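Local coordinates for uricase (Bacillus fastidiosus, PDB 4R8X), which probably catalyses the oxidation of urate to 5-hydroxyisourate, the first step in turning urate into (S)-allantoin, at residues 11-16 against 114-119; 108-113 against 159-164. All coordinates share one frame; numbering follows the deposited sequence.

In the fold
Both contacts lie on one antiparallel sheet of the uricase fold, the T-fold built of antiparallel strands backed by helices, and both use strand 108-125. Contact 1 reaches from it to strand 5-17 over the intervening strand 40-50; contact 2 reaches to strand 156-173 over the intervening strand 143-153. Their centres are about 17 Å apart. Along the chain the segments alternate: 11-16, then 108-113 running directly into 114-119, then 159-164. One long strand therefore ties two distant parts of the sequence together, by aromatic packing at a subunit interface in contact 1 and by a charged network within the subunit in contact 2.

Contact 1: residues 11-16 against 114-119; sequences DVYVFR and KEYAFD
An aromatic cluster of Tyr13, Phe15 and Tyr116 joins strand 5-17 to strand 108-125, two strands of the uricase sheet that both pair with strand 40-50. With that strand between them the backbones stay well apart, the nearest CA atoms, those of Phe15 and Tyr116, being 8.1 Å from each other, and the gap is spanned by large flat rings. Of the two residues on strand 5-17, Phe15 makes the larger contact. Its CE1 sits over the centre of one face of Tyr116 and comes within 3.4 Å of Tyr116 CG, while Phe15 CZ leans on Tyr116 CE1 at 3.6 Å. The two ring planes are inclined at 43°, with centroids 4.3 Å apart, an oblique meeting in which one corner of Phe15 presses into the tyrosine face. Tyr13 adds a rim-to-rim contact, its CD1 lying 3.8 Å from Tyr116 CD1 with the planes at 80°. With CG anti to the backbone N (chi1 -169°), the Tyr116 ring is carried toward strand 5-17. Phe118 CE1, two residues further along the same segment, lies in the plane of the Tyr116 ring at its edge. Val14, whose side chain points away from 114-119, packs instead on Ala80 of helix 69-82. The cluster continues into the second subunit: Phe15 stacks on Trp274 of that chain, and its strand pairs there in an antiparallel ladder. Tyrosine suits position 116 because its ring packs against the cluster while its OH hydrogen-bonds Glu291 of the second subunit; Lys138 makes a cation-pi contact with the same ring. Across the two segments no hydrogen bond forms, so their cohesion here rests on dispersion and ring packing, with the polar end of Tyr116 directed to the neighbouring subunit.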
ATOM      1  N   ASP D  11     -14.393   2.733   8.198  1.00 10.29           N
ATOM      2  CA  ASP D  11     -13.955   3.853   7.351  1.00  9.67           C
ATOM      3  C   ASP D  11     -14.993   4.964   7.305  1.00  9.64           C
ATOM      4  O   ASP D  11     -15.253   5.572   6.246  1.00 10.42           O
ATOM      5  CB  ASP D  11     -13.597   3.416   5.927  1.00 10.71           C
ATOM      6  CG  ASP D  11     -12.213   2.796   5.825  1.00 11.75           C
ATOM      7  OD1 ASP D  11     -11.484   2.754   6.843  1.00 13.17           O
ATOM      8  OD2 ASP D  11     -11.867   2.358   4.710  1.00 12.63           O
ATOM      9  N   VAL D  12     -15.576   5.230   8.464  1.00 10.12           N
ATOM     10  CA  VAL D  12     -16.448   6.390   8.599  1.00 11.54           C
ATOM     11  C   VAL D  12     -15.577   7.621   8.825  1.00 11.43           C
ATOM     12  O   VAL D  12     -15.262   8.002   9.958  1.00 11.88           O
ATOM     13  CB  VAL D  12     -17.465   6.237   9.753  1.00 12.38           C
ATOM     14  CG1 VAL D  12     -18.359   7.488   9.838  1.00 13.21           C
ATOM     15  CG2 VAL D  12     -18.295   4.984   9.560  1.00 14.24           C
ATOM     16  N   TYR D  13     -15.153   8.225   7.726  1.00 11.29           N
ATOM     17  CA  TYR D  13     -14.358   9.437   7.819  1.00 11.64           C
ATOM     18  C   TYR D  13     -15.256  10.565   8.274  1.00 12.65           C
ATOM     19  O   TYR D  13     -16.353  10.774   7.740  1.00 12.51           O
ATOM     20  CB  TYR D  13     -13.676   9.788   6.493  1.00 12.39           C
ATOM     21  CG  TYR D  13     -12.551   8.839   6.128  1.00 12.36           C
ATOM     22  CD1 TYR D  13     -11.277   9.012   6.648  1.00 14.25           C
ATOM     23  CD2 TYR D  13     -12.770   7.763   5.278  1.00 12.82           C
ATOM     24  CE1 TYR D  13     -10.233   8.143   6.315  1.00 14.15           C
ATOM     25  CE2 TYR D  13     -11.744   6.884   4.958  1.00 13.16           C
ATOM     26  CZ  TYR D  13     -10.480   7.084   5.475  1.00 13.74           C
ATOM     27  OH  TYR D  13      -9.449   6.232   5.148  1.00 15.03           O
ATOM     28  N   VAL D  14     -14.810  11.262   9.303  1.00 13.00           N
ATOM     29  CA  VAL D  14     -15.585  12.366   9.818  1.00 15.32           C
ATOM     30  C   VAL D  14     -14.643  13.511  10.185  1.00 14.71           C
ATOM     31  O   VAL D  14     -13.713  13.339  10.967  1.00 13.79           O
ATOM     32  CB  VAL D  14     -16.527  11.918  10.964  1.00 19.13           C
ATOM     33  CG1 VAL D  14     -15.778  11.194  12.049  1.00 19.63           C
ATOM     34  CG2 VAL D  14     -17.268  13.097  11.514  1.00 20.82           C
ATOM     35  N   PHE D  15     -14.858  14.658   9.547  1.00 13.37           N
ATOM     36  CA  PHE D  15     -13.962  15.804   9.673  1.00 12.93           C
ATOM     37  C   PHE D  15     -14.747  17.002  10.189  1.00 12.18           C
ATOM     38  O   PHE D  15     -15.478  17.665   9.437  1.00 12.86           O
ATOM     39  CB  PHE D  15     -13.300  16.134   8.327  1.00 12.85           C
ATOM     40  CG  PHE D  15     -12.720  14.936   7.615  1.00 13.05           C
ATOM     41  CD1 PHE D  15     -11.934  14.012   8.292  1.00 13.80           C
ATOM     42  CD2 PHE D  15     -12.970  14.733   6.266  1.00 13.20           C
ATOM     43  CE1 PHE D  15     -11.406  12.911   7.634  1.00 14.62           C
ATOM     44  CE2 PHE D  15     -12.437  13.639   5.603  1.00 13.83           C
ATOM     45  CZ  PHE D  15     -11.644  12.737   6.279  1.00 14.71           C
ATOM     46  N   ARG D  16     -14.637  17.257  11.487  1.00 11.74           N
ATOM     47  CA  ARG D  16     -15.315  18.407  12.088  1.00 12.42           C
ATOM     48  C   ARG D  16     -14.385  19.608  12.083  1.00 13.24           C
ATOM     49  O   ARG D  16     -13.235  19.512  12.504  1.00 14.19           O
ATOM     50  CB  ARG D  16     -15.762  18.077  13.520  1.00 12.95           C
ATOM     51  CG  ARG D  16     -15.969  19.285  14.428  1.00 14.09           C
ATOM     52  CD  ARG D  16     -17.269  20.017  14.132  1.00 15.23           C
ATOM     53  NE  ARG D  16     -17.355  21.219  14.955  1.00 16.51           N
ATOM     54  CZ  ARG D  16     -17.788  21.234  16.210  1.00 17.11           C
ATOM     55  NH1 ARG D  16     -18.189  20.109  16.779  1.00 16.59           N
ATOM     56  NH2 ARG D  16     -17.813  22.368  16.890  1.00 17.96           N
ATOM     57  N   LYS D 114      -9.066   6.343  14.363  1.00 11.22           N
ATOM     58  CA  LYS D 114      -7.704   6.716  13.998  1.00 12.04           C
ATOM     59  C   LYS D 114      -7.729   8.162  13.546  1.00 10.98           C
ATOM     60  O   LYS D 114      -8.456   8.502  12.618  1.00 11.46           O
ATOM     61  CB  LYS D 114      -7.204   5.838  12.858  1.00 13.55           C
ATOM     62  CG  LYS D 114      -7.061   4.371  13.230  1.00 15.31           C
ATOM     63  CD  LYS D 114      -6.594   3.538  12.037  1.00 19.43           C
ATOM     64  CE  LYS D 114      -6.483   2.059  12.401  1.00 23.90           C
ATOM     65  NZ  LYS D 114      -6.185   1.200  11.221  1.00 26.99           N
ATOM     66  N   GLU D 115      -6.964   9.018  14.209  1.00 10.66           N
ATOM     67  CA  GLU D 115      -6.927  10.430  13.853  1.00  9.62           C
ATOM     68  C   GLU D 115      -6.546  10.576  12.395  1.00  9.93           C
ATOM     69  O   GLU D 115      -5.729   9.805  11.887  1.00 11.38           O
ATOM     70  CB  GLU D 115      -5.911  11.177  14.718  1.00 10.55           C
ATOM     71  CG  GLU D 115      -5.833  12.663  14.439  1.00 11.01           C
ATOM     72  CD  GLU D 115      -4.665  13.319  15.137  1.00 12.49           C
ATOM     73  OE1 GLU D 115      -3.604  12.669  15.287  1.00 12.44           O
ATOM     74  OE2 GLU D 115      -4.808  14.483  15.544  1.00 14.15           O
ATOM     75  N   TYR D 116      -7.189  11.537  11.740  1.00  9.81           N
ATOM     76  CA  TYR D 116      -6.846  11.956  10.386  1.00 10.34           C
ATOM     77  C   TYR D 116      -6.062  13.240  10.632  1.00 11.46           C
ATOM     78  O   TYR D 116      -6.637  14.323  10.775  1.00 11.96           O
ATOM     79  CB  TYR D 116      -8.144  12.208   9.633  1.00 11.19           C
ATOM     80  CG  TYR D 116      -8.077  12.415   8.123  1.00 10.76           C
ATOM     81  CD1 TYR D 116      -8.289  11.354   7.247  1.00 12.98           C
ATOM     82  CD2 TYR D 116      -7.909  13.686   7.576  1.00 13.06           C
ATOM     83  CE1 TYR D 116      -8.289  11.549   5.864  1.00 13.40           C
ATOM     84  CE2 TYR D 116      -7.906  13.887   6.214  1.00 13.84           C
ATOM     85  CZ  TYR D 116      -8.099  12.819   5.361  1.00 13.02           C
ATOM     86  OH  TYR D 116      -8.103  13.044   3.990  1.00 16.56           O
ATOM     87  N   ALA D 117      -4.742  13.094  10.723  1.00 11.11           N
ATOM     88  CA  ALA D 117      -3.874  14.095  11.326  1.00 11.41           C
ATOM     89  C   ALA D 117      -3.473  15.201  10.372  1.00 11.03           C
ATOM     90  O   ALA D 117      -3.199  14.955   9.177  1.00 10.22           O
ATOM     91  CB  ALA D 117      -2.615  13.438  11.839  1.00 12.96           C
ATOM     92  N   PHE D 118      -3.384  16.409  10.922  1.00 12.19           N
ATOM     93  CA  PHE D 118      -2.904  17.578  10.183  1.00 12.51           C
ATOM     94  C   PHE D 118      -1.824  18.305  10.964  1.00 13.79           C
ATOM     95  O   PHE D 118      -1.953  18.493  12.172  1.00 15.89           O
ATOM     96  CB  PHE D 118      -4.053  18.548   9.895  1.00 13.23           C
ATOM     97  CG  PHE D 118      -4.907  18.143   8.730  1.00 15.07           C
ATOM     98  CD1 PHE D 118      -6.080  17.422   8.924  1.00 16.57           C
ATOM     99  CD2 PHE D 118      -4.529  18.471   7.434  1.00 15.74           C
ATOM    100  CE1 PHE D 118      -6.869  17.050   7.838  1.00 15.86           C
ATOM    101  CE2 PHE D 118      -5.298  18.095   6.356  1.00 16.59           C
ATOM    102  CZ  PHE D 118      -6.472  17.385   6.557  1.00 16.08           C
ATOM    103  N   ASP D 119      -0.775  18.730  10.266  1.00 13.08           N
ATOM    104  CA  ASP D 119       0.285  19.528  10.867  1.00 13.67           C
ATOM    105  C   ASP D 119       0.048  21.009  10.645  1.00 13.74           C
ATOM    106  O   ASP D 119      -0.396  21.416   9.575  1.00 13.72           O
ATOM    107  CB  ASP D 119       1.633  19.229  10.202  1.00 15.13           C
ATOM    108  CG  ASP D 119       2.186  17.873  10.555  1.00 16.78           C
ATOM    109  OD1 ASP D 119       1.989  17.399  11.701  1.00 17.91           O
ATOM    110  OD2 ASP D 119       2.859  17.298   9.678  1.00 17.95           O
TER

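Contact 2: residues 108-113 against 159-164; sequences AVRLEA and VVEQAS
Arg110 and Glu161 form a salt bridge between strands 108-125 and 156-173 of the antiparallel uricase sheet, passing over strand 143-153, which lies between them. Arg110 NH1 donates to Glu161 OE1 over 2.8 Å in a nearly straight bond (163°), and NH2 of Arg110 adds a weak second bond to the same OE1 at 3.3 Å. This oxygen lies at the edge of the guanidinium, in its plane, but the approach is lopsided: Arg110 NH1 stands above the carboxylate plane, 56° out of it, so the pair is not the flat, two-pronged kind. Each side chain leaves its strand with CG anti to the backbone N (chi1 176° for Glu161) and runs on extended, which gives the reach to join strands whose nearest CA atoms, of Arg110 and Glu161, are 8.5 Å apart.

Further out, Glu112 fixes the rotation of the guanidinium: Arg110 NE gives Glu112 OE2 a 2.9 Å bond in the same plane, from the next residue but one on its strand. Glu149, on the strand between, takes a salt bridge from NH1 as well, and the classic beta bulge at Val160 and Glu161 turns both of these residues to face it. Replacing Arg110 with a leucine would probably leave Glu112, Glu149 and Glu161 without the cation they share, and their like charges less well balanced. On the other face of the strand, Val109 and Leu111, both buried, pack on helix 88-102, where apolar side chains fit the interior. Glu112 OE2 and Glu161 OE1 are 6.8 Å apart, with the guanidinium between them.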
ATOM      1  N   ALA D 108     -24.506  -3.156  23.644  1.00 14.14           N
ATOM      2  CA  ALA D 108     -23.208  -2.494  23.708  1.00 12.61           C
ATOM      3  C   ALA D 108     -22.881  -1.866  22.366  1.00 11.88           C
ATOM      4  O   ALA D 108     -23.372  -2.319  21.326  1.00 13.13           O
ATOM      5  CB  ALA D 108     -22.112  -3.478  24.115  1.00 13.92           C
ATOM      6  N   VAL D 109     -22.093  -0.794  22.415  1.00 12.06           N
ATOM      7  CA  VAL D 109     -21.603  -0.118  21.219  1.00 11.62           C
ATOM      8  C   VAL D 109     -20.107   0.148  21.347  1.00 11.11           C
ATOM      9  O   VAL D 109     -19.655   0.682  22.354  1.00 12.15           O
ATOM     10  CB  VAL D 109     -22.330   1.223  21.000  1.00 12.85           C
ATOM     11  CG1 VAL D 109     -21.780   1.937  19.756  1.00 12.56           C
ATOM     12  CG2 VAL D 109     -23.834   0.996  20.869  1.00 14.84           C
ATOM     13  N   ARG D 110     -19.350  -0.219  20.315  1.00 11.63           N
ATOM     14  CA  ARG D 110     -17.907  -0.019  20.312  1.00 11.05           C
ATOM     15  C   ARG D 110     -17.506   0.950  19.217  1.00 10.90           C
ATOM     16  O   ARG D 110     -17.862   0.757  18.056  1.00 12.77           O
ATOM     17  CB  ARG D 110     -17.204  -1.352  20.044  1.00 12.12           C
ATOM     18  CG  ARG D 110     -15.680  -1.278  20.022  1.00 13.40           C
ATOM     19  CD  ARG D 110     -15.089  -2.644  19.708  1.00 15.34           C
ATOM     20  NE  ARG D 110     -13.627  -2.671  19.769  1.00 15.16           N
ATOM     21  CZ  ARG D 110     -12.946  -2.858  20.889  1.00 15.47           C
ATOM     22  NH1 ARG D 110     -13.602  -3.018  22.031  1.00 15.62           N
ATOM     23  NH2 ARG D 110     -11.618  -2.885  20.881  1.00 16.57           N
ATOM     24  N   LEU D 111     -16.766   1.981  19.594  1.00 10.28           N
ATOM     25  CA  LEU D 111     -16.185   2.904  18.625  1.00 12.02           C
ATOM     26  C   LEU D 111     -14.674   2.835  18.686  1.00 12.45           C
ATOM     27  O   LEU D 111     -14.087   2.861  19.770  1.00 13.65           O
ATOM     28  CB  LEU D 111     -16.623   4.341  18.911  1.00 14.32           C
ATOM     29  CG  LEU D 111     -17.814   4.932  18.167  1.00 15.01           C
ATOM     30  CD1 LEU D 111     -17.508   5.094  16.675  1.00 15.43           C
ATOM     31  CD2 LEU D 111     -19.079   4.104  18.429  1.00 15.84           C
ATOM     32  N   GLU D 112     -14.057   2.739  17.510  1.00 12.37           N
ATOM     33  CA  GLU D 112     -12.609   2.841  17.365  1.00 13.40           C
ATOM     34  C   GLU D 112     -12.319   4.020  16.448  1.00 13.52           C
ATOM     35  O   GLU D 112     -13.082   4.286  15.517  1.00 15.21           O
ATOM     36  CB  GLU D 112     -12.050   1.570  16.732  1.00 15.77           C
ATOM     37  CG  GLU D 112     -12.262   0.335  17.577  1.00 18.61           C
ATOM     38  CD  GLU D 112     -11.846  -0.945  16.879  1.00 22.32           C
ATOM     39  OE1 GLU D 112     -11.216  -0.872  15.800  1.00 25.60           O
ATOM     40  OE2 GLU D 112     -12.161  -2.030  17.410  1.00 22.91           O
ATOM     41  N   ALA D 113     -11.230   4.736  16.694  1.00 11.83           N
ATOM     42  CA  ALA D 113     -10.906   5.848  15.812  1.00 12.40           C
ATOM     43  C   ALA D 113      -9.417   5.981  15.593  1.00 11.21           C
ATOM     44  O   ALA D 113      -8.609   5.738  16.488  1.00 12.22           O
ATOM     45  CB  ALA D 113     -11.509   7.150  16.342  1.00 13.82           C
ATOM     46  N   VAL D 159     -18.544   2.083  30.784  1.00 14.76           N
ATOM     47  CA  VAL D 159     -17.443   1.884  29.848  1.00 14.17           C
ATOM     48  C   VAL D 159     -16.799   0.538  30.130  1.00 15.05           C
ATOM     49  O   VAL D 159     -16.353   0.285  31.251  1.00 17.74           O
ATOM     50  CB  VAL D 159     -16.400   2.989  30.003  1.00 14.03           C
ATOM     51  CG1 VAL D 159     -15.162   2.680  29.161  1.00 14.48           C
ATOM     52  CG2 VAL D 159     -17.012   4.325  29.619  1.00 15.58           C
ATOM     53  N   VAL D 160     -16.801  -0.346  29.141  1.00 13.58           N
ATOM     54  CA  VAL D 160     -16.208  -1.667  29.328  1.00 15.44           C
ATOM     55  C   VAL D 160     -14.839  -1.782  28.674  1.00 16.02           C
ATOM     56  O   VAL D 160     -14.081  -2.695  28.977  1.00 17.64           O
ATOM     57  CB  VAL D 160     -17.153  -2.811  28.878  1.00 15.42           C
ATOM     58  CG1 VAL D 160     -18.386  -2.879  29.789  1.00 15.72           C
ATOM     59  CG2 VAL D 160     -17.549  -2.641  27.433  1.00 16.50           C
ATOM     60  N   GLU D 161     -14.514  -0.849  27.782  1.00 15.75           N
ATOM     61  CA  GLU D 161     -13.140  -0.710  27.306  1.00 16.00           C
ATOM     62  C   GLU D 161     -12.847   0.745  26.977  1.00 14.78           C
ATOM     63  O   GLU D 161     -13.658   1.408  26.348  1.00 13.74           O
ATOM     64  CB  GLU D 161     -12.858  -1.577  26.076  1.00 17.07           C
ATOM     65  CG  GLU D 161     -11.433  -1.350  25.537  1.00 19.74           C
ATOM     66  CD  GLU D 161     -11.001  -2.336  24.466  1.00 22.86           C
ATOM     67  OE1 GLU D 161     -11.784  -3.246  24.122  1.00 23.66           O
ATOM     68  OE2 GLU D 161      -9.857  -2.199  23.976  1.00 24.70           O
ATOM     69  N   GLN D 162     -11.691   1.231  27.414  1.00 13.49           N
ATOM     70  CA  GLN D 162     -11.198   2.544  27.017  1.00 12.62           C
ATOM     71  C   GLN D 162      -9.727   2.409  26.647  1.00 11.97           C
ATOM     72  O   GLN D 162      -8.943   1.868  27.423  1.00 13.41           O
ATOM     73  CB  GLN D 162     -11.394   3.572  28.134  1.00 13.92           C
ATOM     74  CG  GLN D 162     -11.073   5.014  27.754  1.00 14.87           C
ATOM     75  CD  GLN D 162     -11.156   5.940  28.951  1.00 14.99           C
ATOM     76  OE1 GLN D 162     -10.377   5.813  29.890  1.00 16.04           O
ATOM     77  NE2 GLN D 162     -12.115   6.863  28.936  1.00 15.30           N
ATOM     78  N   ALA D 163      -9.366   2.865  25.449  1.00 11.58           N
ATOM     79  CA  ALA D 163      -7.978   2.867  25.000  1.00 12.41           C
ATOM     80  C   ALA D 163      -7.607   4.238  24.453  1.00 11.61           C
ATOM     81  O   ALA D 163      -8.452   4.933  23.886  1.00 12.72           O
ATOM     82  CB  ALA D 163      -7.757   1.794  23.927  1.00 12.72           C
ATOM     83  N   SER D 164      -6.340   4.596  24.615  1.00 11.64           N
ATOM     84  CA  SER D 164      -5.779   5.846  24.117  1.00 11.31           C
ATOM     85  C   SER D 164      -4.403   5.507  23.603  1.00 11.96           C
ATOM     86  O   SER D 164      -3.686   4.717  24.216  1.00 11.91           O
ATOM     87  CB  SER D 164      -5.613   6.872  25.240  1.00 11.93           C
ATOM     88  OG  SER D 164      -6.841   7.104  25.886  1.00 13.28           O
TER